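Side-chain contacts in aldehyde Dehydrogenase (Burkholderia cenocepacia, PDB 4O6R), which probably oxidises aldehydes to carboxylic acids with NAD(P)+ as cofactor, and binds AMP in its nucleotide pocket: residues A311-I316 with P374-A379; S342-A347 with G393-V398. All coordinates share one frame; numbering follows the deposited sequence.

Contact 1 (A311-I316 with P374-A379); sequences ALASSI and PTIVEA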
loop_
_atom_site.group_PDB
_atom_site.type_symbol
_atom_site.label_atom_id
_atom_site.label_comp_id
_atom_site.label_asym_id
_atom_site.label_seq_id
_atom_site.Cartn_x
_atom_site.Cartn_y
_atom_site.Cartn_z
ATOM N N ALA A 311 14.858 25.424 37.841
ATOM C CA ALA A 311 16.285 25.310 38.161
ATOM C C ALA A 311 17.092 24.913 36.952
ATOM O O ALA A 311 18.089 25.547 36.662
ATOM C CB ALA A 311 16.533 24.354 39.318
ATOM N N LEU A 312 16.635 23.897 36.216
ATOM C CA LEU A 312 17.344 23.459 35.005
ATOM C C LEU A 312 17.443 24.588 33.966
ATOM O O LEU A 312 18.503 24.842 33.404
ATOM C CB LEU A 312 16.634 22.252 34.389
ATOM C CG LEU A 312 17.184 21.713 33.076
ATOM C CD1 LEU A 312 18.653 21.380 33.233
ATOM C CD2 LEU A 312 16.366 20.508 32.678
ATOM N N ALA A 313 16.326 25.247 33.730
ATOM C CA ALA A 313 16.243 26.328 32.742
ATOM C C ALA A 313 17.195 27.473 33.082
ATOM O O ALA A 313 17.892 27.992 32.190
ATOM C CB ALA A 313 14.824 26.843 32.633
ATOM N N SER A 314 17.240 27.847 34.364
ATOM C CA SER A 314 18.092 28.947 34.822
ATOM C C SER A 314 19.537 28.603 34.624
ATOM O O SER A 314 20.343 29.489 34.533
ATOM C CB SER A 314 17.907 29.231 36.315
ATOM O OG SER A 314 16.661 29.854 36.512
ATOM N N SER A 315 19.856 27.311 34.625
ATOM C CA SER A 315 21.220 26.845 34.526
ATOM C C SER A 315 21.730 26.741 33.058
ATOM O O SER A 315 22.911 26.565 32.832
ATOM C CB SER A 315 21.339 25.472 35.218
ATOM O OG SER A 315 20.883 24.435 34.343
ATOM N N ILE A 316 20.841 26.815 32.079
ATOM C CA ILE A 316 21.227 26.603 30.705
ATOM C C ILE A 316 22.304 27.612 30.320
ATOM O O ILE A 316 22.174 28.795 30.594
ATOM C CB ILE A 316 20.009 26.684 29.761
ATOM C CG1 ILE A 316 19.099 25.462 29.966
ATOM C CG2 ILE A 316 20.451 26.801 28.306
ATOM C CD1 ILE A 316 17.774 25.513 29.227
ATOM N N PRO A 374 16.236 31.755 28.862
ATOM C CA PRO A 374 15.087 30.847 28.896
ATOM C C PRO A 374 14.042 31.408 29.835
ATOM O O PRO A 374 14.366 31.791 30.962
ATOM C CB PRO A 374 15.672 29.540 29.441
ATOM C CG PRO A 374 17.119 29.596 29.092
ATOM C CD PRO A 374 17.509 31.058 29.129
ATOM N N THR A 375 12.817 31.507 29.347
ATOM C CA THR A 375 11.754 32.225 30.029
ATOM C C THR A 375 10.570 31.268 30.280
ATOM O O THR A 375 10.145 30.545 29.378
ATOM C CB THR A 375 11.335 33.434 29.197
ATOM O OG1 THR A 375 12.456 34.314 29.027
ATOM C CG2 THR A 375 10.240 34.190 29.854
ATOM N N ILE A 376 10.113 31.242 31.528
ATOM C CA ILE A 376 9.008 30.418 31.987
ATOM C C ILE A 376 7.974 31.316 32.657
ATOM O O ILE A 376 8.296 32.002 33.629
ATOM C CB ILE A 376 9.510 29.355 32.999
ATOM C CG1 ILE A 376 10.517 28.425 32.348
ATOM C CG2 ILE A 376 8.353 28.520 33.566
ATOM C CD1 ILE A 376 11.214 27.531 33.358
ATOM N N VAL A 377 6.737 31.289 32.156
ATOM C CA VAL A 377 5.674 32.137 32.662
ATOM C C VAL A 377 4.489 31.280 33.031
ATOM O O VAL A 377 3.988 30.537 32.189
ATOM C CB VAL A 377 5.176 33.146 31.604
ATOM C CG1 VAL A 377 3.989 33.917 32.123
ATOM C CG2 VAL A 377 6.285 34.086 31.208
ATOM N N GLU A 378 4.026 31.396 34.270
ATOM C CA GLU A 378 2.799 30.745 34.647
ATOM C C GLU A 378 1.633 31.671 34.334
ATOM O O GLU A 378 1.569 32.777 34.876
ATOM C CB GLU A 378 2.828 30.314 36.101
ATOM C CG GLU A 378 1.621 29.467 36.457
ATOM C CD GLU A 378 1.898 28.359 37.486
ATOM O OE1 GLU A 378 2.951 28.317 38.171
ATOM O OE2 GLU A 378 1.007 27.527 37.607
ATOM N N ALA A 379 0.723 31.233 33.456
ATOM C CA ALA A 379 -0.376 32.103 32.992
ATOM C C ALA A 379 -1.573 32.054 33.915
ATOM O O ALA A 379 -1.860 31.027 34.518
ATOM C CB ALA A 379 -0.820 31.734 31.599
#
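Ala313 meets both Pro374 and Ile376, and the methyl-to-methyl approach to the isoleucine is the tightest apolar pair here: Ala313 CB lies 3.7 Å from Ile376 CD1. The torsions explain the reach. Ile376 CG1 stands anti to its carbonyl carbon, and a nearly straight second torsion (chi2 170°) carries CD1 out from the strand to the helix. A second apolar pair brings the proline ring beside the same methyl, with Ala313 CB 4.3 Å from Pro374 CB. Ile316 completes this group by laying its CD1 4.1 Å from Pro374 CG, the two side chains running aslant to each other. All four residues are buried, and the two segments bury about 170 Å² against each other, both sides summed. The three side-chain pairs are all apolar, so the contact rests on packing.

One polar atom borders this packing. The closest approach is 3.6 Å, from Ala313 O to Pro374 CG, a van der Waals contact of a carbonyl against a ring methylene. The oxygen has its polar partner within its own segment: Ile316 N donates to Ala313 O at 3.2 Å. A further local bond, 2.6 Å from Ser315 OG to Leu312 O, arrives with a C=O...donor angle of 127° and 22° from the carbonyl plane. The same hydroxyl also bonds Arg496 of a neighbouring subunit.

In the fold, helix 302-315 lies over one face of the mixed sheet at strand 375-378, which runs between strands 353-356 and 395-401, the alpha/beta layering of the aldehyde dehydrogenase catalytic domain. Phe282 of helix 270-282 touches Ala313, Ile316 and Pro374, placing that helix beside the contact. Ser314 OG bonds Thr356 OG1 of strand 353-356, while Phe494 of the neighbouring subunit packs on Ile316.

Contact 2 (S342-A347 with G393-V398); sequences SYVDVA and GPFVTV
A single aromatic ring, that of Phe395, makes every contact from the strand side, against three residues on one flank of the helix: Tyr343, Val344 and Ala347. Two of these come in at the edge of the ring, near its plane. Val344 CG2 sits 3.9 Å from Phe395 CE2, and Ala347 CB, about one helical turn beyond Tyr343, sits 4.4 Å from Phe395 CZ. The ring therefore points its far rim at the helix. Its first torsion accounts for this: with CG anti to the backbone N (chi1 -177°), the phenyl group extends from the strand and spans most of the gap between the two backbones. The segment axes are 11.0 Å apart at their closest.

Backbone atoms share in the contact. Val344 N lies 4.0 Å from Phe395 CE2, and Tyr343 C lies oblique to the ring.

Helix 334-349 and strand 395-401 run in nearly the same direction here, their segments 18° apart, within the alpha/beta layers of the catalytic domain, where helices cover a mixed sheet. Phe395 also packs on Thr375 and Val377 of the adjoining strand 375-378. Just before the strand, Pro394 forms the centre of an inverse gamma turn.

Tyr343 contributes its CB, 4.4 Å from Phe395 CE2, and then turns its phenol away, toward helix 385-388 and a hydrogen bond between Tyr343 OH and Glu389 OE1. At another edge of the Phe395 ring, in its plane, Thr397 OG1 lies 3.5 Å from Phe395 CE1. That hydroxyl is hydrogen-bonded to Val386 O, and Val386 itself packs on the phenyl group.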
loop_
_atom_site.group_PDB
_atom_site.type_symbol
_atom_site.label_atom_id
_atom_site.label_comp_id
_atom_site.label_asym_id
_atom_site.label_seq_id
_atom_site.Cartn_x
_atom_site.Cartn_y
_atom_site.Cartn_z
ATOM N N SER A 342 8.727 41.837 23.882
ATOM C CA SER A 342 7.386 42.428 23.951
ATOM C C SER A 342 6.366 41.444 24.596
ATOM O O SER A 342 5.514 41.866 25.386
ATOM C CB SER A 342 6.948 42.872 22.559
ATOM O OG SER A 342 5.599 43.341 22.560
ATOM N N TYR A 343 6.484 40.143 24.286
ATOM C CA TYR A 343 5.596 39.139 24.865
ATOM C C TYR A 343 5.850 38.929 26.360
ATOM O O TYR A 343 4.912 38.632 27.093
ATOM C CB TYR A 343 5.647 37.816 24.119
ATOM C CG TYR A 343 4.716 37.735 22.929
ATOM C CD1 TYR A 343 3.344 37.799 23.112
ATOM C CD2 TYR A 343 5.199 37.613 21.623
ATOM C CE1 TYR A 343 2.469 37.709 22.048
ATOM C CE2 TYR A 343 4.333 37.534 20.536
ATOM C CZ TYR A 343 2.957 37.563 20.771
ATOM O OH TYR A 343 2.029 37.496 19.757
ATOM N N VAL A 344 7.093 39.110 26.822
ATOM C CA VAL A 344 7.336 39.125 28.282
ATOM C C VAL A 344 6.516 40.249 28.953
ATOM O O VAL A 344 5.865 40.015 29.967
ATOM C CB VAL A 344 8.850 39.276 28.645
ATOM C CG1 VAL A 344 9.037 39.440 30.143
ATOM C CG2 VAL A 344 9.637 38.096 28.135
ATOM N N ASP A 345 6.534 41.451 28.367
ATOM C CA ASP A 345 5.750 42.595 28.868
ATOM C C ASP A 345 4.277 42.252 28.866
ATOM O O ASP A 345 3.614 42.436 29.875
ATOM C CB ASP A 345 5.962 43.860 28.024
ATOM C CG ASP A 345 7.375 44.413 28.128
ATOM O OD1 ASP A 345 8.096 44.062 29.079
ATOM O OD2 ASP A 345 7.779 45.180 27.232
ATOM N N VAL A 346 3.810 41.674 27.759
ATOM C CA VAL A 346 2.416 41.236 27.633
ATOM C C VAL A 346 2.072 40.239 28.747
ATOM O O VAL A 346 1.035 40.347 29.382
ATOM C CB VAL A 346 2.108 40.637 26.232
ATOM C CG1 VAL A 346 0.706 40.037 26.194
ATOM C CG2 VAL A 346 2.214 41.696 25.155
ATOM N N ALA A 347 2.946 39.273 28.977
ATOM C CA ALA A 347 2.697 38.254 29.972
ATOM C C ALA A 347 2.479 38.891 31.348
ATOM O O ALA A 347 1.502 38.576 32.029
ATOM C CB ALA A 347 3.844 37.269 30.026
ATOM N N GLY A 393 10.032 31.676 20.659
ATOM C CA GLY A 393 11.312 31.950 21.348
ATOM C C GLY A 393 11.427 30.962 22.490
ATOM O O GLY A 393 10.540 30.080 22.642
ATOM N N PRO A 394 12.484 31.099 23.312
ATOM C CA PRO A 394 12.738 30.127 24.371
ATOM C C PRO A 394 11.841 30.488 25.541
ATOM O O PRO A 394 12.308 30.975 26.564
ATOM C CB PRO A 394 14.213 30.352 24.707
ATOM C CG PRO A 394 14.435 31.809 24.421
ATOM C CD PRO A 394 13.556 32.104 23.218
ATOM N N PHE A 395 10.544 30.282 25.343
ATOM C CA PHE A 395 9.519 30.910 26.153
ATOM C C PHE A 395 8.400 29.906 26.327
ATOM O O PHE A 395 7.770 29.541 25.374
ATOM C CB PHE A 395 9.017 32.166 25.407
ATOM C CG PHE A 395 7.998 32.983 26.140
ATOM C CD1 PHE A 395 6.730 32.471 26.428
ATOM C CD2 PHE A 395 8.260 34.302 26.478
ATOM C CE1 PHE A 395 5.793 33.244 27.087
ATOM C CE2 PHE A 395 7.310 35.086 27.110
ATOM C CZ PHE A 395 6.073 34.566 27.427
ATOM N N VAL A 396 8.172 29.448 27.546
ATOM C CA VAL A 396 7.112 28.456 27.785
ATOM C C VAL A 396 6.052 28.996 28.745
ATOM O O VAL A 396 6.369 29.673 29.718
ATOM C CB VAL A 396 7.702 27.091 28.249
ATOM C CG1 VAL A 396 8.525 27.245 29.524
ATOM C CG2 VAL A 396 6.605 26.025 28.378
ATOM N N THR A 397 4.798 28.739 28.405
ATOM C CA THR A 397 3.663 29.135 29.207
ATOM C C THR A 397 3.084 27.928 29.943
ATOM O O THR A 397 2.786 26.904 29.330
ATOM C CB THR A 397 2.592 29.790 28.347
ATOM O OG1 THR A 397 3.175 30.917 27.664
ATOM C CG2 THR A 397 1.412 30.252 29.224
ATOM N N VAL A 398 2.953 28.076 31.264
ATOM C CA VAL A 398 2.517 26.992 32.122
ATOM C C VAL A 398 1.074 27.176 32.501
ATOM O O VAL A 398 0.658 28.279 32.923
ATOM C CB VAL A 398 3.333 26.916 33.406
ATOM C CG1 VAL A 398 2.997 25.643 34.187
ATOM C CG2 VAL A 398 4.811 26.961 33.098
#

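In the fold
The two contacts lie on opposite faces of one sheet: Ile376, used in contact 1, and Phe395, used in contact 2, send their CB atoms in nearly antiparallel directions from adjacent parallel strands. The centres of the two contacts are about 11 Å apart. Probable hydrogen bonds join the strands, Thr375 N to Pro394 O at 2.9 Å and Val377 O to Val398 N at 2.8 Å, and Ile376 CG1 packs 3.7 Å from Val396 CG1. Helices 302-315 and 334-349, consecutive in the chain, thus sandwich this part of the sheet. Contact 1 lies away from the AMP site; in contact 2 the Tyr343 side chain is about 13 Å from the bound AMP and about 11 Å from the side chain of AMP-binding Ser234.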